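Local coordinates for protein amidohydrolase (Thermotoga maritima, PDB 3OOQ) that is an amidohydrolase-family TIM-barrel protein that may hydrolyse cyclic amide bonds, possibly as an allantoinase, at residues 64-69 with 113-118; 129-134 with 146-151. All blocks are in the same frame, centred on the assembly; numbering follows the deposited sequence.

Contact 1 (64-69 with 113-118); sequences SHIGLF and TSVMIV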
loop_
_atom_site.group_PDB
_atom_site.type_symbol
_atom_site.label_atom_id
_atom_site.label_comp_id
_atom_site.label_asym_id
_atom_site.label_seq_id
_atom_site.Cartn_x
_atom_site.Cartn_y
_atom_site.Cartn_z
ATOM N N SER F 64 33.545 11.512 -11.008
ATOM C CA SER F 64 33.303 10.146 -11.461
ATOM C C SER F 64 32.591 9.285 -10.431
ATOM O O SER F 64 32.737 9.487 -9.220
ATOM C CB SER F 64 34.640 9.476 -11.806
ATOM O OG SER F 64 34.428 8.350 -12.629
ATOM N N HIS F 65 31.879 8.279 -10.920
ATOM C CA HIS F 65 31.329 7.265 -10.033
ATOM C C HIS F 65 31.912 5.873 -10.289
ATOM O O HIS F 65 31.397 4.890 -9.792
ATOM C CB HIS F 65 29.799 7.282 -10.077
ATOM C CG HIS F 65 29.220 8.664 -10.031
ATOM N ND1 HIS F 65 29.296 9.465 -8.911
ATOM C CD2 HIS F 65 28.595 9.403 -10.980
ATOM C CE1 HIS F 65 28.718 10.627 -9.159
ATOM N NE2 HIS F 65 28.283 10.618 -10.408
ATOM N N ILE F 66 33.024 5.799 -11.024
ATOM C CA ILE F 66 33.713 4.520 -11.231
ATOM C C ILE F 66 34.016 3.872 -9.883
ATOM O O ILE F 66 34.311 4.560 -8.902
ATOM C CB ILE F 66 34.988 4.660 -12.108
ATOM C CG1 ILE F 66 35.456 3.275 -12.594
ATOM C CG2 ILE F 66 36.120 5.423 -11.347
ATOM C CD1 ILE F 66 36.257 3.294 -13.892
ATOM N N GLY F 67 33.908 2.553 -9.820
ATOM C CA GLY F 67 34.119 1.839 -8.572
ATOM C C GLY F 67 32.926 1.887 -7.629
ATOM O O GLY F 67 32.757 0.980 -6.808
ATOM N N LEU F 68 32.107 2.935 -7.730
ATOM C CA LEU F 68 30.879 3.053 -6.913
ATOM C C LEU F 68 29.680 2.328 -7.522
ATOM O O LEU F 68 28.852 1.759 -6.803
ATOM C CB LEU F 68 30.484 4.525 -6.692
ATOM C CG LEU F 68 31.300 5.417 -5.765
ATOM C CD1 LEU F 68 30.575 6.739 -5.576
ATOM C CD2 LEU F 68 31.453 4.756 -4.416
ATOM N N PHE F 69 29.579 2.408 -8.841
ATOM C CA PHE F 69 28.504 1.803 -9.598
ATOM C C PHE F 69 29.182 0.713 -10.430
ATOM O O PHE F 69 29.555 0.945 -11.575
ATOM C CB PHE F 69 27.880 2.904 -10.469
ATOM C CG PHE F 69 26.604 2.523 -11.159
ATOM C CD1 PHE F 69 26.393 1.232 -11.633
ATOM C CD2 PHE F 69 25.618 3.489 -11.381
ATOM C CE1 PHE F 69 25.209 0.884 -12.292
ATOM C CE2 PHE F 69 24.435 3.158 -12.048
ATOM C CZ PHE F 69 24.233 1.851 -12.502
ATOM N N THR F 113 44.057 7.691 -15.444
ATOM C CA THR F 113 44.808 7.172 -14.305
ATOM C C THR F 113 44.307 7.665 -12.950
ATOM O O THR F 113 44.459 6.972 -11.950
ATOM C CB THR F 113 46.314 7.498 -14.434
ATOM O OG1 THR F 113 46.476 8.914 -14.584
ATOM C CG2 THR F 113 46.920 6.783 -15.630
ATOM N N SER F 114 43.725 8.858 -12.914
ATOM C CA SER F 114 43.242 9.470 -11.660
ATOM C C SER F 114 41.820 10.000 -11.824
ATOM O O SER F 114 41.464 10.504 -12.885
ATOM C CB SER F 114 44.154 10.639 -11.229
ATOM O OG SER F 114 45.470 10.195 -10.916
ATOM N N VAL F 115 41.022 9.904 -10.766
ATOM C CA VAL F 115 39.658 10.426 -10.779
ATOM C C VAL F 115 39.281 10.917 -9.394
ATOM O O VAL F 115 39.798 10.431 -8.380
ATOM C CB VAL F 115 38.594 9.336 -11.213
ATOM C CG1 VAL F 115 38.945 8.704 -12.563
ATOM C CG2 VAL F 115 38.507 8.227 -10.167
HETATM N N MSE F 116 38.380 11.880 -9.343
HETATM C CA MSE F 116 37.634 12.070 -8.116
HETATM C C MSE F 116 36.375 11.185 -8.113
HETATM O O MSE F 116 35.494 11.311 -8.971
HETATM C CB MSE F 116 37.276 13.519 -7.826
HETATM C CG MSE F 116 36.954 13.649 -6.318
HETATM SE SE MSE F 116 36.224 15.252 -5.749
HETATM C CE MSE F 116 34.698 15.402 -6.988
ATOM N N ILE F 117 36.330 10.267 -7.152
ATOM C CA ILE F 117 35.134 9.496 -6.903
ATOM C C ILE F 117 34.266 10.327 -5.972
ATOM O O ILE F 117 34.754 10.908 -4.989
ATOM C CB ILE F 117 35.438 8.107 -6.301
ATOM C CG1 ILE F 117 36.369 8.230 -5.088
ATOM C CG2 ILE F 117 36.005 7.197 -7.392
ATOM C CD1 ILE F 117 36.529 6.957 -4.247
ATOM N N VAL F 118 32.982 10.402 -6.297
ATOM C CA VAL F 118 32.060 11.299 -5.611
ATOM C C VAL F 118 30.657 10.636 -5.564
ATOM O O VAL F 118 30.307 9.870 -6.471
ATOM C CB VAL F 118 32.086 12.676 -6.335
ATOM C CG1 VAL F 118 31.531 12.584 -7.766
ATOM C CG2 VAL F 118 31.406 13.760 -5.564
#

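Contact 2 (129-134 with 146-151); sequences GSVIKF and DPAGLK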
loop_
_atom_site.group_PDB
_atom_site.type_symbol
_atom_site.label_atom_id
_atom_site.label_comp_id
_atom_site.label_asym_id
_atom_site.label_seq_id
_atom_site.Cartn_x
_atom_site.Cartn_y
_atom_site.Cartn_z
ATOM N N GLY F 129 33.751 13.495 -1.613
ATOM C CA GLY F 129 34.578 12.994 -2.697
ATOM C C GLY F 129 36.013 12.777 -2.230
ATOM O O GLY F 129 36.427 13.359 -1.227
ATOM N N SER F 130 36.742 11.915 -2.954
ATOM C CA SER F 130 38.155 11.652 -2.738
ATOM C C SER F 130 38.803 11.527 -4.097
ATOM O O SER F 130 38.184 11.021 -5.021
ATOM C CB SER F 130 38.349 10.310 -2.009
ATOM O OG SER F 130 37.937 10.373 -0.656
ATOM N N VAL F 131 40.056 11.956 -4.228
ATOM C CA VAL F 131 40.805 11.727 -5.456
ATOM C C VAL F 131 41.630 10.472 -5.279
ATOM O O VAL F 131 42.334 10.310 -4.285
ATOM C CB VAL F 131 41.751 12.901 -5.813
ATOM C CG1 VAL F 131 42.458 12.606 -7.148
ATOM C CG2 VAL F 131 40.987 14.220 -5.861
ATOM N N ILE F 132 41.535 9.564 -6.239
ATOM C CA ILE F 132 42.283 8.328 -6.163
ATOM C C ILE F 132 42.994 8.067 -7.481
ATOM O O ILE F 132 42.664 8.662 -8.515
ATOM C CB ILE F 132 41.373 7.111 -5.772
ATOM C CG1 ILE F 132 40.261 6.880 -6.807
ATOM C CG2 ILE F 132 40.749 7.310 -4.386
ATOM C CD1 ILE F 132 40.508 5.741 -7.734
ATOM N N LYS F 133 43.973 7.173 -7.430
ATOM C CA LYS F 133 44.643 6.686 -8.631
ATOM C C LYS F 133 44.393 5.198 -8.724
ATOM O O LYS F 133 44.237 4.549 -7.699
ATOM C CB LYS F 133 46.144 6.894 -8.525
ATOM C CG LYS F 133 46.590 8.319 -8.490
ATOM C CD LYS F 133 48.089 8.353 -8.747
ATOM C CE LYS F 133 48.651 9.704 -8.437
ATOM N NZ LYS F 133 50.059 9.749 -8.883
ATOM N N PHE F 134 44.382 4.661 -9.945
ATOM C CA PHE F 134 44.119 3.237 -10.167
ATOM C C PHE F 134 45.396 2.413 -9.980
ATOM O O PHE F 134 45.802 1.694 -10.888
ATOM C CB PHE F 134 43.557 3.000 -11.582
ATOM C CG PHE F 134 42.294 3.766 -11.893
ATOM C CD1 PHE F 134 41.245 3.841 -10.969
ATOM C CD2 PHE F 134 42.126 4.358 -13.146
ATOM C CE1 PHE F 134 40.069 4.548 -11.265
ATOM C CE2 PHE F 134 40.952 5.064 -13.450
ATOM C CZ PHE F 134 39.917 5.152 -12.495
ATOM N N ASP F 146 41.999 12.924 0.340
ATOM C CA ASP F 146 40.755 12.533 0.982
ATOM C C ASP F 146 40.617 13.276 2.296
ATOM O O ASP F 146 41.530 13.207 3.129
ATOM C CB ASP F 146 40.767 11.035 1.257
ATOM C CG ASP F 146 39.584 10.591 2.074
ATOM O OD1 ASP F 146 38.438 10.727 1.604
ATOM O OD2 ASP F 146 39.801 10.100 3.192
ATOM N N PRO F 147 39.492 13.996 2.495
ATOM C CA PRO F 147 38.405 14.272 1.535
ATOM C C PRO F 147 38.833 15.335 0.524
ATOM O O PRO F 147 39.735 16.119 0.814
ATOM C CB PRO F 147 37.296 14.838 2.425
ATOM C CG PRO F 147 38.036 15.486 3.572
ATOM C CD PRO F 147 39.215 14.569 3.828
ATOM N N ALA F 148 38.196 15.369 -0.642
ATOM C CA ALA F 148 38.561 16.329 -1.671
ATOM C C ALA F 148 37.468 17.371 -1.947
ATOM O O ALA F 148 37.709 18.386 -2.601
ATOM C CB ALA F 148 38.961 15.610 -2.946
ATOM N N GLY F 149 36.265 17.113 -1.455
ATOM C CA GLY F 149 35.115 17.965 -1.734
ATOM C C GLY F 149 33.841 17.443 -1.072
ATOM O O GLY F 149 33.775 16.277 -0.684
ATOM N N LEU F 150 32.851 18.320 -0.916
ATOM C CA LEU F 150 31.548 17.923 -0.414
ATOM C C LEU F 150 30.541 18.104 -1.547
ATOM O O LEU F 150 30.290 19.230 -1.989
ATOM C CB LEU F 150 31.143 18.745 0.818
ATOM C CG LEU F 150 29.764 18.401 1.437
ATOM C CD1 LEU F 150 29.693 16.919 1.773
ATOM C CD2 LEU F 150 29.488 19.238 2.692
ATOM N N LYS F 151 29.983 16.995 -2.010
ATOM C CA LYS F 151 29.020 16.953 -3.130
ATOM C C LYS F 151 27.653 17.465 -2.704
ATOM O O LYS F 151 27.146 17.070 -1.654
ATOM C CB LYS F 151 28.890 15.505 -3.638
ATOM C CG LYS F 151 27.920 15.265 -4.796
ATOM C CD LYS F 151 28.232 16.164 -6.029
ATOM C CE LYS F 151 27.320 15.874 -7.220
ATOM N NZ LYS F 151 27.558 14.496 -7.741
#

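Contact 1 (64-69 with 113-118)
S64 and H65 close the HxH motif begun by H63 at the end of strand 54-64, a hallmark of the amidohydrolase barrel, and meet strand 113-117 and V118 beside it. The pairing is parallel, S64 opposite I117: S64 N gives a weak bond to M116 O (2.8 Å), and V118 N donates to S64 O (3.1 Å). I117 adds a CA-H...O contact to that same carbonyl. Past S64 the chain leaves the strand, and the H65 imidazole takes over the link. Its ND1 donates to V118 O at 2.7 Å; the oxygen meets the ring at its edge, only 6° out of plane. CG set beside the backbone N (chi1 -44°) brings the ring back to this carbonyl although CB points away. V118 CG1 also lies 3.7 Å from H65 CE1. With ND1 engaged, NE2 faces away from V118, an arrangement consistent with the metal-binding histidines of related amidohydrolases. An alanine here would leave V118 O without its imidazole donor and V118 CG1 without CE1 beside it, and would probably weaken the join beyond S64. The turn that follows is also held from within, H65 O accepting from both L68 N and F69 N. The apolar contact is that of I66 CG2, which crosses V115 CG2 at about a right angle (3.9 Å). Two methyl groups lie beside main-chain carbonyl oxygens, I117 CG2 at 3.5 Å from I66 O and L68 CD1 at 3.3 Å from V118 O. Outside the pair, I66 lies on A103, I104 and A107 of helix 103-108, D101 bonds to G67 N, the rings of H63 and H65 meet, and strand 125-133 flanks V115 and M116.

Contact 2 (129-134 with 146-151)
G129 and the pair A148-G149 join neighbouring strands by two main-chain hydrogen bonds in the buried wall of the barrel, where strand 125-133 runs antiparallel to strand 143-153. The axes of 129-133 and 148-151 come within 5.0 Å and run roughly antiparallel, at 145°. Contact is concentrated at G129, the start of the first segment, because the second strand turns a corner at D146 and P147. G129 uses both of its backbone polar groups there. Its N donates to G149 O at 2.9 Å, and its O accepts from A148 N at 2.7 Å, both bonds close to straight at the hydrogen (164° and 168°). The same carbonyl has P147 CA near it at 3.5 Å. A cis peptide bond precedes P147 at the corner; the residues before it, V144 and K145, bond to the backbone of V131, while those after it serve G129. One strand thus meets both arms of its bent neighbour. The side-chain part is small and apolar: the methyl CB of A148 touches V131 CG2 at 3.8 Å and lies 4.0 Å from S130 CA. V131 CG1 is anti to the backbone N, which leaves CG2, beside that N, as the branch that meets A148. V131 also packs on L346, and A148 on M116 of strand 112-117. At the corner, D146 OD2 forms a salt bridge with K92 NZ. The chemistry is therefore mainly main-chain: two donors and two acceptors paired in a buried place around a glycine, with one methyl contact, and with the acidic group of the corner probably balanced by a lysine outside the pair.

Contacts 1 and 2, with centres 9 Å apart, are two seams of one sheet, with the seam between strands 112-117 and 125-133 lying between them. These hairpin partners join the contacts: V115 O lies 2.9 Å from I132 N and I117 N lies 2.9 Å from S130 O, both probable hydrogen bonds. Strand 125-133 thus runs antiparallel between 112-117 and 143-153, carrying the sheet from the HxH strand to the bent strand at 146-151. K151, at the far end of the second segment of contact 2, reaches back to that motif, its NZ bonding to NE2 of H63. In related amidohydrolases the motif lies at the metal site, so both seams probably border the active-site end of the barrel.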